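Local atomic coordinates of metal-independent carbonic anhydrase (Nostoc sp. PCC 7120 = FACHB-418, PDB entry 7C5W), a protein that catalyses the hydration of carbon dioxide to bicarbonate without a metal cofactor and works as a homotetramer built as a dimer of dimers. Residues R22-E26 and I128-A133; A32-W36 and K153-F157; A59-D64 and R91-L95; I121-A125 and T134-N138. One frame throughout, in Å; residues are numbered along the deposited sequence.

Contact 1. Residues R22-E26 and I128-A133; sequences RAITE and ITGNTA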
loop_
_atom_site.group_PDB
_atom_site.type_symbol
_atom_site.label_atom_id
_atom_site.label_comp_id
_atom_site.label_asym_id
_atom_site.label_seq_id
_atom_site.Cartn_x
_atom_site.Cartn_y
_atom_site.Cartn_z
ATOM N N ARG A 22 5.183 8.710 0.144
ATOM C CA ARG A 22 3.741 8.542 -0.154
ATOM C C ARG A 22 2.977 8.039 1.077
ATOM O O ARG A 22 1.742 7.938 1.007
ATOM C CB ARG A 22 3.573 7.528 -1.277
ATOM C CG ARG A 22 4.323 7.919 -2.535
ATOM C CD ARG A 22 3.632 7.335 -3.733
ATOM N NE ARG A 22 3.236 8.383 -4.649
ATOM C CZ ARG A 22 2.000 8.603 -5.048
ATOM N NH1 ARG A 22 0.997 7.857 -4.628
ATOM N NH2 ARG A 22 1.778 9.571 -5.901
ATOM N N ALA A 23 3.686 7.709 2.151
ATOM C CA ALA A 23 3.089 7.219 3.410
ATOM C C ALA A 23 2.445 8.399 4.137
ATOM O O ALA A 23 2.931 9.514 3.988
ATOM C CB ALA A 23 4.145 6.553 4.267
ATOM N N ILE A 24 1.401 8.131 4.915
ATOM C CA ILE A 24 0.757 9.112 5.827
ATOM C C ILE A 24 1.368 8.948 7.222
ATOM O O ILE A 24 1.568 7.793 7.657
ATOM C CB ILE A 24 -0.774 8.906 5.825
ATOM C CG1 ILE A 24 -1.375 9.156 4.440
ATOM C CG2 ILE A 24 -1.437 9.766 6.893
ATOM C CD1 ILE A 24 -2.816 8.717 4.286
ATOM N N THR A 25 1.639 10.064 7.898
ATOM C CA THR A 25 2.046 10.125 9.328
ATOM C C THR A 25 0.817 10.415 10.189
ATOM O O THR A 25 -0.170 10.954 9.651
ATOM C CB THR A 25 3.072 11.238 9.583
ATOM O OG1 THR A 25 2.354 12.469 9.467
ATOM C CG2 THR A 25 4.245 11.203 8.626
ATOM N N GLU A 26 0.910 10.102 11.478
ATOM C CA GLU A 26 -0.130 10.387 12.493
ATOM C C GLU A 26 -0.519 11.868 12.425
ATOM O O GLU A 26 -1.728 12.154 12.446
ATOM C CB GLU A 26 0.378 9.994 13.880
ATOM C CG GLU A 26 -0.657 10.180 14.972
ATOM C CD GLU A 26 -0.271 9.558 16.301
ATOM O OE1 GLU A 26 -1.190 9.314 17.124
ATOM O OE2 GLU A 26 0.947 9.306 16.501
ATOM N N ILE A 128 -3.013 3.222 10.072
ATOM C CA ILE A 128 -2.240 3.673 8.888
ATOM C C ILE A 128 -1.776 2.426 8.145
ATOM O O ILE A 128 -0.954 1.675 8.703
ATOM C CB ILE A 128 -1.084 4.589 9.316
ATOM C CG1 ILE A 128 -1.605 5.807 10.079
ATOM C CG2 ILE A 128 -0.233 4.990 8.122
ATOM C CD1 ILE A 128 -0.504 6.661 10.661
ATOM N N THR A 129 -2.333 2.217 6.953
ATOM C CA THR A 129 -2.066 1.071 6.044
ATOM C C THR A 129 -1.090 1.488 4.949
ATOM O O THR A 129 -1.120 0.857 3.885
ATOM C CB THR A 129 -3.357 0.616 5.354
ATOM O OG1 THR A 129 -3.781 1.683 4.504
ATOM C CG2 THR A 129 -4.464 0.287 6.324
ATOM N N GLY A 130 -0.307 2.544 5.186
ATOM C CA GLY A 130 0.721 3.052 4.253
ATOM C C GLY A 130 0.267 4.299 3.511
ATOM O O GLY A 130 0.399 5.413 4.053
ATOM N N ASN A 131 -0.264 4.116 2.305
ATOM C CA ASN A 131 -0.746 5.217 1.440
ATOM C C ASN A 131 -2.064 5.797 1.983
ATOM O O ASN A 131 -2.415 6.945 1.613
ATOM C CB ASN A 131 -0.920 4.723 0.010
ATOM C CG ASN A 131 -0.597 5.814 -0.977
ATOM O OD1 ASN A 131 -1.504 6.389 -1.575
ATOM N ND2 ASN A 131 0.689 6.122 -1.114
ATOM N N THR A 132 -2.799 5.027 2.789
ATOM C CA THR A 132 -4.097 5.448 3.370
ATOM C C THR A 132 -4.020 5.346 4.888
ATOM O O THR A 132 -3.059 4.752 5.409
ATOM C CB THR A 132 -5.277 4.638 2.819
ATOM O OG1 THR A 132 -5.298 3.371 3.472
ATOM C CG2 THR A 132 -5.217 4.447 1.321
ATOM N N ALA A 133 -5.006 5.934 5.555
ATOM C CA ALA A 133 -5.145 5.972 7.024
ATOM C C ALA A 133 -6.635 6.078 7.364
ATOM O O ALA A 133 -7.321 6.944 6.788
ATOM C CB ALA A 133 -4.343 7.124 7.580
#

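Contact 2. Residues A32-W36 and K153-F157; sequences AQKAW and KTWQF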
loop_
_atom_site.group_PDB
_atom_site.type_symbol
_atom_site.label_atom_id
_atom_site.label_comp_id
_atom_site.label_asym_id
_atom_site.label_seq_id
_atom_site.Cartn_x
_atom_site.Cartn_y
_atom_site.Cartn_z
ATOM N N ALA A 32 -5.635 16.637 8.909
ATOM C CA ALA A 32 -6.744 16.447 7.944
ATOM C C ALA A 32 -8.092 16.356 8.684
ATOM O O ALA A 32 -9.064 16.941 8.186
ATOM C CB ALA A 32 -6.486 15.242 7.076
ATOM N N GLN A 33 -8.155 15.664 9.827
ATOM C CA GLN A 33 -9.366 15.614 10.689
ATOM C C GLN A 33 -9.769 17.051 11.047
ATOM O O GLN A 33 -10.945 17.396 10.840
ATOM C CB GLN A 33 -9.142 14.794 11.965
ATOM C CG GLN A 33 -9.038 13.286 11.749
ATOM C CD GLN A 33 -9.099 12.540 13.061
ATOM O OE1 GLN A 33 -8.387 12.864 14.014
ATOM N NE2 GLN A 33 -9.989 11.562 13.148
ATOM N N LYS A 34 -8.826 17.855 11.562
ATOM C CA LYS A 34 -9.068 19.246 12.052
ATOM C C LYS A 34 -9.501 20.142 10.883
ATOM O O LYS A 34 -10.391 20.987 11.086
ATOM C CB LYS A 34 -7.831 19.823 12.753
ATOM N N ALA A 35 -8.926 19.938 9.700
ATOM C CA ALA A 35 -9.204 20.727 8.474
ATOM C C ALA A 35 -10.652 20.501 8.026
ATOM O O ALA A 35 -11.251 21.444 7.486
ATOM C CB ALA A 35 -8.225 20.379 7.375
ATOM N N TRP A 36 -11.193 19.299 8.231
ATOM C CA TRP A 36 -12.601 18.988 7.877
ATOM C C TRP A 36 -13.537 19.752 8.824
ATOM O O TRP A 36 -14.513 20.369 8.335
ATOM C CB TRP A 36 -12.872 17.489 7.942
ATOM C CG TRP A 36 -14.282 17.150 7.578
ATOM C CD1 TRP A 36 -14.734 16.819 6.337
ATOM C CD2 TRP A 36 -15.430 17.113 8.446
ATOM N NE1 TRP A 36 -16.074 16.562 6.376
ATOM C CE2 TRP A 36 -16.532 16.731 7.654
ATOM C CE3 TRP A 36 -15.641 17.350 9.809
ATOM C CZ2 TRP A 36 -17.818 16.600 8.173
ATOM C CZ3 TRP A 36 -16.909 17.211 10.325
ATOM C CH2 TRP A 36 -17.982 16.831 9.517
ATOM N N LYS A 153 -17.958 8.439 13.951
ATOM C CA LYS A 153 -17.419 8.762 12.604
ATOM C C LYS A 153 -16.201 7.908 12.240
ATOM O O LYS A 153 -15.213 7.894 13.018
ATOM C CB LYS A 153 -17.008 10.230 12.496
ATOM C CG LYS A 153 -16.894 10.724 11.056
ATOM C CD LYS A 153 -16.639 12.190 10.939
ATOM C CE LYS A 153 -17.780 13.043 11.452
ATOM N NZ LYS A 153 -18.920 13.060 10.505
ATOM N N THR A 154 -16.252 7.303 11.046
ATOM C CA THR A 154 -15.104 6.659 10.360
ATOM C C THR A 154 -14.701 7.493 9.140
ATOM O O THR A 154 -15.578 7.754 8.319
ATOM C CB THR A 154 -15.450 5.232 9.934
ATOM O OG1 THR A 154 -15.779 4.544 11.135
ATOM C CG2 THR A 154 -14.320 4.539 9.207
ATOM N N TRP A 155 -13.430 7.901 9.054
ATOM C CA TRP A 155 -12.799 8.526 7.855
ATOM C C TRP A 155 -11.733 7.587 7.279
ATOM O O TRP A 155 -11.063 6.890 8.070
ATOM C CB TRP A 155 -12.126 9.849 8.207
ATOM C CG TRP A 155 -13.008 11.053 8.195
ATOM C CD1 TRP A 155 -13.816 11.480 7.185
ATOM C CD2 TRP A 155 -13.100 12.040 9.232
ATOM N NE1 TRP A 155 -14.422 12.655 7.536
ATOM C CE2 TRP A 155 -14.005 13.022 8.783
ATOM C CE3 TRP A 155 -12.504 12.189 10.490
ATOM C CZ2 TRP A 155 -14.342 14.129 9.559
ATOM C CZ3 TRP A 155 -12.834 13.288 11.252
ATOM C CH2 TRP A 155 -13.740 14.243 10.790
ATOM N N GLN A 156 -11.538 7.606 5.963
ATOM C CA GLN A 156 -10.315 7.041 5.333
ATOM C C GLN A 156 -9.689 8.124 4.453
ATOM O O GLN A 156 -10.395 8.664 3.611
ATOM C CB GLN A 156 -10.624 5.782 4.526
ATOM C CG GLN A 156 -9.373 5.044 4.061
ATOM C CD GLN A 156 -9.695 3.819 3.238
ATOM O OE1 GLN A 156 -8.812 3.089 2.799
ATOM N NE2 GLN A 156 -10.969 3.581 3.006
ATOM N N PHE A 157 -8.422 8.445 4.696
ATOM C CA PHE A 157 -7.645 9.440 3.927
ATOM C C PHE A 157 -6.699 8.715 2.972
ATOM O O PHE A 157 -6.024 7.759 3.398
ATOM C CB PHE A 157 -6.879 10.352 4.882
ATOM C CG PHE A 157 -7.783 11.144 5.792
ATOM C CD1 PHE A 157 -8.373 12.323 5.354
ATOM C CD2 PHE A 157 -8.076 10.686 7.068
ATOM C CE1 PHE A 157 -9.216 13.040 6.189
ATOM C CE2 PHE A 157 -8.913 11.410 7.901
ATOM C CZ PHE A 157 -9.485 12.581 7.459
#

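Contact 3. Residues A59-D64 and R91-L95; sequences AEKVID and RAGAL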
loop_
_atom_site.group_PDB
_atom_site.type_symbol
_atom_site.label_atom_id
_atom_site.label_comp_id
_atom_site.label_asym_id
_atom_site.label_seq_id
_atom_site.Cartn_x
_atom_site.Cartn_y
_atom_site.Cartn_z
ATOM N N ALA A 59 -18.541 25.547 0.018
ATOM C CA ALA A 59 -18.753 24.088 0.151
ATOM C C ALA A 59 -18.154 23.372 -1.068
ATOM O O ALA A 59 -17.552 22.309 -0.884
ATOM C CB ALA A 59 -20.220 23.780 0.311
ATOM N N GLU A 60 -18.297 23.950 -2.262
ATOM C CA GLU A 60 -17.826 23.341 -3.533
ATOM C C GLU A 60 -16.298 23.215 -3.515
ATOM O O GLU A 60 -15.791 22.140 -3.904
ATOM C CB GLU A 60 -18.292 24.168 -4.728
ATOM C CG GLU A 60 -19.731 23.884 -5.104
ATOM C CD GLU A 60 -20.181 24.476 -6.425
ATOM O OE1 GLU A 60 -21.159 25.255 -6.403
ATOM O OE2 GLU A 60 -19.567 24.136 -7.467
ATOM N N LYS A 61 -15.597 24.274 -3.104
ATOM C CA LYS A 61 -14.111 24.293 -3.040
ATOM C C LYS A 61 -13.688 23.313 -1.930
ATOM O O LYS A 61 -12.747 22.530 -2.152
ATOM C CB LYS A 61 -13.589 25.725 -2.871
ATOM N N VAL A 62 -14.414 23.293 -0.812
ATOM C CA VAL A 62 -14.161 22.368 0.334
ATOM C C VAL A 62 -14.230 20.912 -0.153
ATOM O O VAL A 62 -13.285 20.158 0.103
ATOM C CB VAL A 62 -15.151 22.596 1.487
ATOM C CG1 VAL A 62 -15.100 21.442 2.472
ATOM C CG2 VAL A 62 -14.902 23.916 2.196
ATOM N N ILE A 63 -15.301 20.531 -0.841
ATOM C CA ILE A 63 -15.514 19.143 -1.350
ATOM C C ILE A 63 -14.430 18.797 -2.376
ATOM O O ILE A 63 -13.918 17.652 -2.352
ATOM C CB ILE A 63 -16.927 19.003 -1.934
ATOM C CG1 ILE A 63 -17.960 18.923 -0.808
ATOM C CG2 ILE A 63 -17.004 17.816 -2.886
ATOM C CD1 ILE A 63 -19.378 19.111 -1.260
ATOM N N ASP A 64 -14.090 19.753 -3.240
ATOM C CA ASP A 64 -13.042 19.576 -4.277
ATOM C C ASP A 64 -11.692 19.378 -3.583
ATOM O O ASP A 64 -10.894 18.588 -4.098
ATOM C CB ASP A 64 -13.033 20.741 -5.271
ATOM C CG ASP A 64 -14.144 20.656 -6.302
ATOM O OD1 ASP A 64 -14.764 19.581 -6.402
ATOM O OD2 ASP A 64 -14.389 21.665 -6.988
ATOM N N ARG A 91 -19.991 13.963 -6.214
ATOM C CA ARG A 91 -19.758 15.358 -5.772
ATOM C C ARG A 91 -21.098 16.040 -5.454
ATOM O O ARG A 91 -21.218 16.657 -4.374
ATOM C CB ARG A 91 -18.991 16.084 -6.880
ATOM C CG ARG A 91 -18.547 17.495 -6.531
ATOM C CD ARG A 91 -17.786 18.124 -7.685
ATOM N NE ARG A 91 -17.382 19.492 -7.389
ATOM C CZ ARG A 91 -18.198 20.545 -7.397
ATOM N NH1 ARG A 91 -19.485 20.394 -7.671
ATOM N NH2 ARG A 91 -17.723 21.749 -7.121
ATOM N N ALA A 92 -22.070 15.952 -6.364
ATOM C CA ALA A 92 -23.387 16.614 -6.230
ATOM C C ALA A 92 -24.080 16.097 -4.969
ATOM O O ALA A 92 -24.682 16.911 -4.240
ATOM C CB ALA A 92 -24.222 16.361 -7.461
ATOM N N GLY A 93 -24.009 14.786 -4.724
ATOM C CA GLY A 93 -24.585 14.157 -3.516
ATOM C C GLY A 93 -24.022 14.785 -2.249
ATOM O O GLY A 93 -24.807 15.057 -1.312
ATOM N N ALA A 94 -22.706 15.029 -2.222
ATOM C CA ALA A 94 -21.968 15.544 -1.041
ATOM C C ALA A 94 -22.350 17.010 -0.814
ATOM O O ALA A 94 -22.717 17.349 0.319
ATOM C CB ALA A 94 -20.477 15.369 -1.232
ATOM N N LEU A 95 -22.259 17.833 -1.861
ATOM C CA LEU A 95 -22.673 19.260 -1.842
ATOM C C LEU A 95 -24.108 19.372 -1.310
ATOM O O LEU A 95 -24.343 20.108 -0.317
ATOM C CB LEU A 95 -22.578 19.809 -3.267
ATOM C CG LEU A 95 -22.795 21.312 -3.396
ATOM C CD1 LEU A 95 -21.805 22.071 -2.523
ATOM C CD2 LEU A 95 -22.682 21.744 -4.850
#

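Contact 4. Residues I121-A125 and T134-N138; sequences IKNAA and TTMGN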
loop_
_atom_site.group_PDB
_atom_site.type_symbol
_atom_site.label_atom_id
_atom_site.label_comp_id
_atom_site.label_asym_id
_atom_site.label_seq_id
_atom_site.Cartn_x
_atom_site.Cartn_y
_atom_site.Cartn_z
ATOM N N ILE A 121 -12.629 16.475 17.869
ATOM C CA ILE A 121 -12.313 15.091 17.402
ATOM C C ILE A 121 -11.885 14.244 18.600
ATOM O O ILE A 121 -10.921 14.640 19.269
ATOM C CB ILE A 121 -11.213 15.095 16.331
ATOM C CG1 ILE A 121 -11.397 16.227 15.314
ATOM C CG2 ILE A 121 -11.133 13.729 15.667
ATOM C CD1 ILE A 121 -12.634 16.092 14.466
ATOM N N LYS A 122 -12.560 13.114 18.827
ATOM C CA LYS A 122 -12.243 12.144 19.910
ATOM C C LYS A 122 -12.009 10.767 19.291
ATOM O O LYS A 122 -12.958 9.956 19.221
ATOM C CB LYS A 122 -13.356 12.102 20.960
ATOM C CG LYS A 122 -13.422 13.339 21.843
ATOM C CD LYS A 122 -13.881 13.057 23.252
ATOM C CE LYS A 122 -13.696 14.253 24.163
ATOM N NZ LYS A 122 -13.738 13.865 25.592
ATOM N N ASN A 123 -10.771 10.511 18.879
ATOM C CA ASN A 123 -10.358 9.256 18.207
ATOM C C ASN A 123 -10.372 8.116 19.225
ATOM O O ASN A 123 -9.902 8.311 20.361
ATOM C CB ASN A 123 -9.008 9.443 17.518
ATOM C CG ASN A 123 -9.116 10.395 16.347
ATOM O OD1 ASN A 123 -10.149 10.434 15.682
ATOM N ND2 ASN A 123 -8.068 11.165 16.087
ATOM N N ALA A 124 -10.923 6.974 18.826
ATOM C CA ALA A 124 -10.848 5.708 19.580
ATOM C C ALA A 124 -9.656 4.900 19.056
ATOM O O ALA A 124 -9.039 4.184 19.856
ATOM C CB ALA A 124 -12.148 4.953 19.444
ATOM N N ALA A 125 -9.346 5.008 17.759
ATOM C CA ALA A 125 -8.286 4.210 17.096
ATOM C C ALA A 125 -7.938 4.797 15.729
ATOM O O ALA A 125 -8.818 5.392 15.078
ATOM C CB ALA A 125 -8.726 2.775 16.969
ATOM N N THR A 134 -7.119 5.184 8.224
ATOM C CA THR A 134 -8.521 5.145 8.699
ATOM C C THR A 134 -8.533 5.628 10.150
ATOM O O THR A 134 -7.612 5.261 10.889
ATOM C CB THR A 134 -9.099 3.742 8.498
ATOM O OG1 THR A 134 -8.795 3.352 7.163
ATOM C CG2 THR A 134 -10.594 3.668 8.705
ATOM N N THR A 135 -9.503 6.468 10.516
ATOM C CA THR A 135 -9.771 6.890 11.916
ATOM C C THR A 135 -11.197 6.470 12.268
ATOM O O THR A 135 -12.050 6.488 11.368
ATOM C CB THR A 135 -9.577 8.398 12.124
ATOM O OG1 THR A 135 -10.636 9.117 11.481
ATOM C CG2 THR A 135 -8.232 8.879 11.622
ATOM N N MET A 136 -11.420 6.047 13.512
ATOM C CA MET A 136 -12.769 5.778 14.063
ATOM C C MET A 136 -12.829 6.407 15.449
ATOM O O MET A 136 -11.817 6.341 16.181
ATOM C CB MET A 136 -13.082 4.281 14.163
ATOM C CG MET A 136 -14.440 4.001 14.770
ATOM S SD MET A 136 -14.922 2.248 14.699
ATOM C CE MET A 136 -15.480 2.143 13.001
ATOM N N GLY A 137 -13.970 7.007 15.773
ATOM C CA GLY A 137 -14.217 7.612 17.089
ATOM C C GLY A 137 -15.434 8.513 17.076
ATOM O O GLY A 137 -16.307 8.348 16.200
ATOM N N ASN A 138 -15.477 9.450 18.020
ATOM C CA ASN A 138 -16.549 10.463 18.125
ATOM C C ASN A 138 -16.067 11.766 17.493
ATOM O O ASN A 138 -14.852 12.037 17.503
ATOM C CB ASN A 138 -17.008 10.652 19.570
ATOM C CG ASN A 138 -17.746 9.439 20.091
ATOM O OD1 ASN A 138 -18.606 8.876 19.403
ATOM N ND2 ASN A 138 -17.402 9.024 21.299
HETATM O O HOH W 1 -12.922 10.577 15.706
#

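Contact 1. Residues R22-E26 and I128-A133
Ile24 and Asn131 carry this contact, with Ile128 third. It joins the segment that leads into helix 26-50 to the tight turn of a beta hairpin, the one between strands 116-128 and 132-143. The turn is closed by a backbone bond from Thr129 N to Thr132 O.

Ile24 lies over the turn. Its backbone N donates to Gly130 O at 3.0 Å, with an N-H...O angle of 158°. The same oxygen also receives a CA-H...O contact from Ala23 CA. The CG1 branch of Ile24 stands anti to the carbonyl carbon (chi1 -63°). This carries CD1 across the backbone at Asn131 and Thr132, to 3.6 Å from Thr132 CA. Both CD1 and CG2 of Ile24 also reach the methyl of Ala133. Val29 of helix 26-50 packs on both Ile24 and Ala133.

Asn131 starts away from the 22-26 segment, but its amide returns to it. Asn131 ND2 lies 3.2 Å from Arg22 CB. The two side chains run side by side and point the same way, with the amide and guanidinium planes only 5° apart. The guanidinium is drawn elsewhere, to a salt bridge with Asp161 and a cation-pi contact with Phe71 of the fourth subunit.

Ile128 continues the sheet into the second subunit, where it pairs in a parallel ladder. Within the chain it packs under the start of the helix, just past the N-cap residue Thr25. Its CG2 lies 3.4 Å from Ile24 O, and its CD1 lies 3.8 Å from Glu26 N.

Contact 2. Residues A32-W36 and K153-F157
This is an aromatic helix-on-sheet contact near the centre of the chain. Helix 26-50 lies across strand 148-159, and the two short axes pass 11.0 Å apart at 117°. Side chains from alternate strand positions, Lys153, Trp155 and Phe157, fill the gap.

The main pair is an edge-to-face stack. Trp155 turns the edge of its six-membered ring to the face of the Trp36 five-membered ring, with planes at 64°. Trp155 CZ2 comes within 3.4 Å of Trp36 CD2. Trp36 has CG anti to its backbone N (chi1 -179°), which swings the indole off the helix toward the sheet. At another part of the Trp155 edge lies the amide of Gln33, its NE2 3.7 Å from Trp155 CE3 and its plane steeply inclined to the ring. Further along, Ala32 CB sits over the face of Phe157, a CH-pi contact of 4.0 Å to the ring centroid. Within the strand, Phe157 CZ and Lys153 CD lie over opposite faces of Trp155.

The Lys153 side chain is about 4 Å from that of Thr79, which binds hydrogencarbonate. The polar ends have partners nearby. Trp36 NE1 bonds to Tyr67 OH, Lys153 NZ to Ser172 OG and Gln33 OE1 to Asn123 ND2. The chemistry thus implies a mostly aromatic contact whose few polar ends are held by Tyr67, Ser172 and Asn123.

Contact 3. Residues A59-D64 and R91-L95
Arg91 reaches across from helix 91-99 to two acids one turn apart on helix 52-66. Its chain is extended from CG to NE, with CG anti to the backbone N (chi1 -174°). This straight chain brings the guanidinium edge to Glu60 and Asp64. Arg91 NE donates to Asp64 OD1 at 2.8 Å, on the syn side of the carboxylate and 21° out of its plane. Arg91 NH2 donates to Glu60 OE2 at 3.0 Å, here on the anti lone pair. The Glu60 carboxylate stands nearly at a right angle to the guanidinium, while that of Asp64 is turned about half as far. A weak bond from NH2 to Asp64 OD2 completes the network and helps fix the rotation of the guanidinium.

Beneath the charges, Ile63 presses its CD1 on the opposing backbone, 3.2 Å from Leu95 N. The same methyl also meets the CB atoms of Ala94 and Leu95. Leu95 sends CD1 to the methyl of Ala59, at 3.7 Å. Its CD2 touches CG of Glu60, the two side chains crossing at a slant. Tyr69 packs on both Ile63 and Ala94.

The helix segments cross at 128°. This is a helix-helix interface with an apolar interior and a salt-bridge network along its more exposed side, on the helix that carries the bicarbonate-binding Tyr97.

Contact 4. Residues I121-A125 and T134-N138
Lys122 and Asn138 form an antiparallel hydrogen-bonded pair between strands 116-128 and 132-143. Lys122 N donates to Asn138 O at 2.9 Å, and Asn138 N donates to Lys122 O at 2.8 Å. Next comes Asn123 with Gly137, a non-hydrogen-bonded pair. Beyond it the register slips by one residue. Ala124 N and Ala125 N both donate to Met136 O, at 2.9 Å and 3.2 Å. The first bond lies in the carbonyl plane, on a lone pair, and the second is tilted 17° from it. Met136 N returns a nearly straight bond to Ala125 O, with an N-H...O angle of 170°.

Close packing marks the slip. Gly137 CA lies 3.4 Å from Lys122 O in a CA-H...O contact, and 3.8 Å from Ala124 N. The methyl of Ala124 sits 3.6 Å from Met136 O. Lys122 and Asn138 meet through their CB atoms on one face of the sheet, the face that Ala125 and Met136 also use.

Polar side-chain contacts make up the third group. Asn123 has CG anti to the carbonyl carbon (chi1 -68°), which turns the amide so that OD1 reaches a water. This water donates to OD1 and also to Asn138 O. The Asn123 amide is held to helix 26-50 as well, through Gln33. On the opposite strand, Thr134 OG1 bonds to Gln156 of the third subunit, whose Phe76 packs on Met136.

Two residues facing one, Ala124 and Ala125 against Met136, make a classic beta bulge, here within an antiparallel hairpin at the tetramer interface.

In the fold
Contacts 1, 2 and 4 share one mixed sheet, in which strands 116-128, 132-143 and 148-159 are neighbours. Contact 4 joins the first two strands, contact 1 takes in the turn between them, and contact 2 lays helix 26-50 on the third. Centres of contacts 2 and 4 are about 9 Å apart, and those of 1 and 2 about 13 Å. Contact 3 lies apart, about 15 Å from contact 2 and 23 Å from contact 4, centre to centre, between helices 52-66 and 91-99. Both segments of contact 3 precede those of contact 4, and the segments of contact 2 lie outside both. Contacts 1, 2 and 4 touch other subunits; contact 3 does not. Contacts 2 and 3 lie nearest the bicarbonate-binding residues.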